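Local structure of Endonuclease/exonuclease/phosphatase (Beutenbergia cavernae DSM 12333, 4RUW) at residues H98-H107 and L135-P143. The protein belongs to the endonuclease/exonuclease/phosphatase family of DNase I-like folds and carries a zinc ion held by loops at the edge of that fold. Sequence-based numbering, arbitrary orientation.
Sequences HRDAPGPGSH and LPHEGAVLP. With ZN (zinc ion), chain B.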
# COMPACT_ATOMS: atom_id res chain seq x y z
N HIS A 98 0.25 -18.24 -9.74
CA HIS A 98 -0.51 -18.91 -10.79
C HIS A 98 -1.15 -20.20 -10.31
O HIS A 98 -0.66 -20.87 -9.41
CB HIS A 98 0.35 -19.21 -12.03
CG HIS A 98 0.53 -18.02 -12.92
ND1 HIS A 98 0.95 -18.14 -14.23
CD2 HIS A 98 0.35 -16.70 -12.69
CE1 HIS A 98 1.01 -16.92 -14.77
NE2 HIS A 98 0.66 -16.04 -13.86
N ARG A 99 -2.28 -20.52 -10.93
CA ARG A 99 -2.88 -21.82 -10.75
C ARG A 99 -3.18 -22.33 -12.16
O ARG A 99 -4.17 -21.94 -12.78
CB ARG A 99 -4.14 -21.72 -9.89
CG ARG A 99 -4.80 -23.06 -9.62
CD ARG A 99 -5.53 -23.07 -8.30
NE ARG A 99 -6.79 -22.34 -8.34
CZ ARG A 99 -7.55 -22.12 -7.27
NH1 ARG A 99 -7.17 -22.57 -6.08
NH2 ARG A 99 -8.69 -21.45 -7.38
N ASP A 100 -2.27 -23.15 -12.67
CA ASP A 100 -2.26 -23.54 -14.09
C ASP A 100 -2.48 -25.03 -14.28
O ASP A 100 -1.93 -25.84 -13.53
CB ASP A 100 -0.90 -23.26 -14.73
CG ASP A 100 -0.50 -21.80 -14.73
OD1 ASP A 100 -1.37 -20.89 -14.64
OD2 ASP A 100 0.73 -21.56 -14.82
N ALA A 101 -3.25 -25.38 -15.31
CA ALA A 101 -3.32 -26.75 -15.80
C ALA A 101 -1.98 -27.10 -16.46
O ALA A 101 -1.18 -26.22 -16.76
CB ALA A 101 -4.47 -26.87 -16.80
N PRO A 102 -1.72 -28.40 -16.71
CA PRO A 102 -0.46 -28.77 -17.38
C PRO A 102 -0.36 -28.24 -18.80
O PRO A 102 -1.38 -28.06 -19.47
CB PRO A 102 -0.52 -30.30 -17.40
CG PRO A 102 -1.39 -30.66 -16.26
CD PRO A 102 -2.43 -29.58 -16.20
N GLY A 103 0.86 -27.99 -19.26
CA GLY A 103 1.11 -27.50 -20.60
C GLY A 103 2.44 -26.79 -20.65
O GLY A 103 3.09 -26.60 -19.62
N PRO A 104 2.87 -26.38 -21.85
CA PRO A 104 4.17 -25.73 -22.01
C PRO A 104 4.29 -24.46 -21.16
O PRO A 104 3.53 -23.51 -21.34
CB PRO A 104 4.24 -25.40 -23.51
CG PRO A 104 2.85 -25.56 -24.02
CD PRO A 104 2.17 -26.55 -23.14
N GLY A 105 5.21 -24.48 -20.21
CA GLY A 105 5.45 -23.34 -19.35
C GLY A 105 4.56 -23.24 -18.13
O GLY A 105 4.64 -22.27 -17.39
N SER A 106 3.72 -24.25 -17.92
CA SER A 106 2.80 -24.23 -16.77
C SER A 106 3.53 -24.09 -15.44
O SER A 106 4.63 -24.61 -15.29
CB SER A 106 1.94 -25.49 -16.76
OG SER A 106 1.17 -25.58 -15.58
N HIS A 107 2.92 -23.38 -14.50
CA HIS A 107 3.46 -23.20 -13.15
C HIS A 107 2.82 -24.15 -12.15
O HIS A 107 3.14 -24.12 -10.96
CB HIS A 107 3.23 -21.76 -12.68
CG HIS A 107 4.00 -20.74 -13.47
ND1 HIS A 107 3.45 -20.04 -14.52
CD2 HIS A 107 5.28 -20.33 -13.37
CE1 HIS A 107 4.37 -19.23 -15.03
NE2 HIS A 107 5.49 -19.40 -14.36
N LEU A 135 -3.33 -16.99 -19.82
CA LEU A 135 -2.24 -16.06 -20.01
C LEU A 135 -1.17 -16.65 -20.92
O LEU A 135 -0.97 -17.87 -20.95
CB LEU A 135 -1.60 -15.71 -18.67
CG LEU A 135 -2.49 -15.08 -17.59
CD1 LEU A 135 -3.21 -16.14 -16.75
CD2 LEU A 135 -1.71 -14.14 -16.70
N PRO A 136 -0.48 -15.79 -21.67
CA PRO A 136 0.68 -16.23 -22.44
C PRO A 136 1.75 -16.83 -21.52
O PRO A 136 2.09 -16.26 -20.48
CB PRO A 136 1.18 -14.94 -23.09
CG PRO A 136 -0.03 -14.07 -23.18
CD PRO A 136 -0.80 -14.37 -21.92
N HIS A 137 2.24 -18.01 -21.89
CA HIS A 137 3.35 -18.67 -21.23
C HIS A 137 4.30 -19.11 -22.34
O HIS A 137 3.88 -19.83 -23.25
CB HIS A 137 2.88 -19.92 -20.49
CG HIS A 137 2.18 -19.64 -19.19
ND1 HIS A 137 0.97 -18.99 -19.11
CD2 HIS A 137 2.52 -19.96 -17.91
CE1 HIS A 137 0.60 -18.92 -17.84
NE2 HIS A 137 1.53 -19.49 -17.09
N GLU A 138 5.53 -18.67 -22.30
CA GLU A 138 6.53 -19.06 -23.29
C GLU A 138 6.07 -18.69 -24.72
O GLU A 138 6.24 -19.43 -25.64
CB GLU A 138 6.88 -20.55 -23.16
CG GLU A 138 7.69 -20.93 -21.92
CD GLU A 138 7.94 -22.43 -21.75
OE1 GLU A 138 8.65 -22.82 -20.83
OE2 GLU A 138 7.41 -23.24 -22.52
N GLY A 139 5.49 -17.51 -24.86
CA GLY A 139 5.17 -16.98 -26.18
C GLY A 139 3.85 -17.44 -26.77
O GLY A 139 3.56 -17.17 -27.94
N ALA A 140 3.05 -18.13 -25.98
CA ALA A 140 1.74 -18.59 -26.45
C ALA A 140 0.75 -18.70 -25.30
O ALA A 140 1.12 -19.03 -24.17
CB ALA A 140 1.87 -19.93 -27.16
N VAL A 141 -0.51 -18.41 -25.59
CA VAL A 141 -1.58 -18.57 -24.61
C VAL A 141 -1.60 -20.00 -24.10
O VAL A 141 -1.61 -20.94 -24.89
CB VAL A 141 -2.96 -18.20 -25.21
CG1 VAL A 141 -4.09 -18.66 -24.31
CG2 VAL A 141 -3.04 -16.71 -25.47
N LEU A 142 -1.59 -20.16 -22.78
CA LEU A 142 -1.64 -21.47 -22.17
C LEU A 142 -3.06 -21.73 -21.67
O LEU A 142 -3.50 -21.11 -20.71
CB LEU A 142 -0.65 -21.56 -21.01
CG LEU A 142 -0.64 -22.88 -20.23
CD1 LEU A 142 -0.30 -24.05 -21.14
CD2 LEU A 142 0.32 -22.80 -19.04
N PRO A 143 -3.78 -22.63 -22.35
CA PRO A 143 -5.14 -22.95 -21.92
C PRO A 143 -5.16 -23.48 -20.49
O PRO A 143 -4.28 -24.23 -20.09
CB PRO A 143 -5.57 -24.05 -22.90
CG PRO A 143 -4.74 -23.79 -24.12
CD PRO A 143 -3.41 -23.33 -23.59
ZN ZN B . 1.49 -19.84 -15.12
O HOH W 1 -2.42 -23.99 -17.77
O HOH W 2 -2.85 -26.37 -21.12
O HOH W 3 2.48 -22.03 -23.39
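A zinc site joins the loop 98-107 to the β-hairpin 135-143: His98, Asp100 and His107 give three ligands from the loop, and His137 brings the fourth across the contact. His137 NE2 binds the zinc ion at 2.0 Å and Asp100 OD2 at 1.9 Å; His98 and His107 both use ND1. The His98 and His107 rings meet the His137 ring edge against edge around the metal, neither lying over the other's face, with planes turned 57° and 56° from it, while the Asp100 carboxylate stands nearly perpendicular to that ring. The His137 ring is fixed from behind: ND1 donates to Leu135 O at 2.9 Å, with the acceptor in the ring plane. Asp100 OD2 also accepts from His107 N at 2.9 Å through its anti lone pair, so one oxygen holds both the zinc ion and the backbone of the next ligand residue. Leu142, its CG anti to the backbone N (chi1 178°), lays CD2 over the centre of the His137 ring, 3.6 Å above it, and touches Ser106 CA with the same methyl; CD1 packs 3.8 Å from Gly103 CA. Waters tie Ala101 O and Pro102 O to Pro143 O. The loop leaves strand 91-98 and leads into helix 110-118, the hairpin links strands 125-133 and 146-153, and Ser146 N at the start of the latter bonds Asp100 OD1.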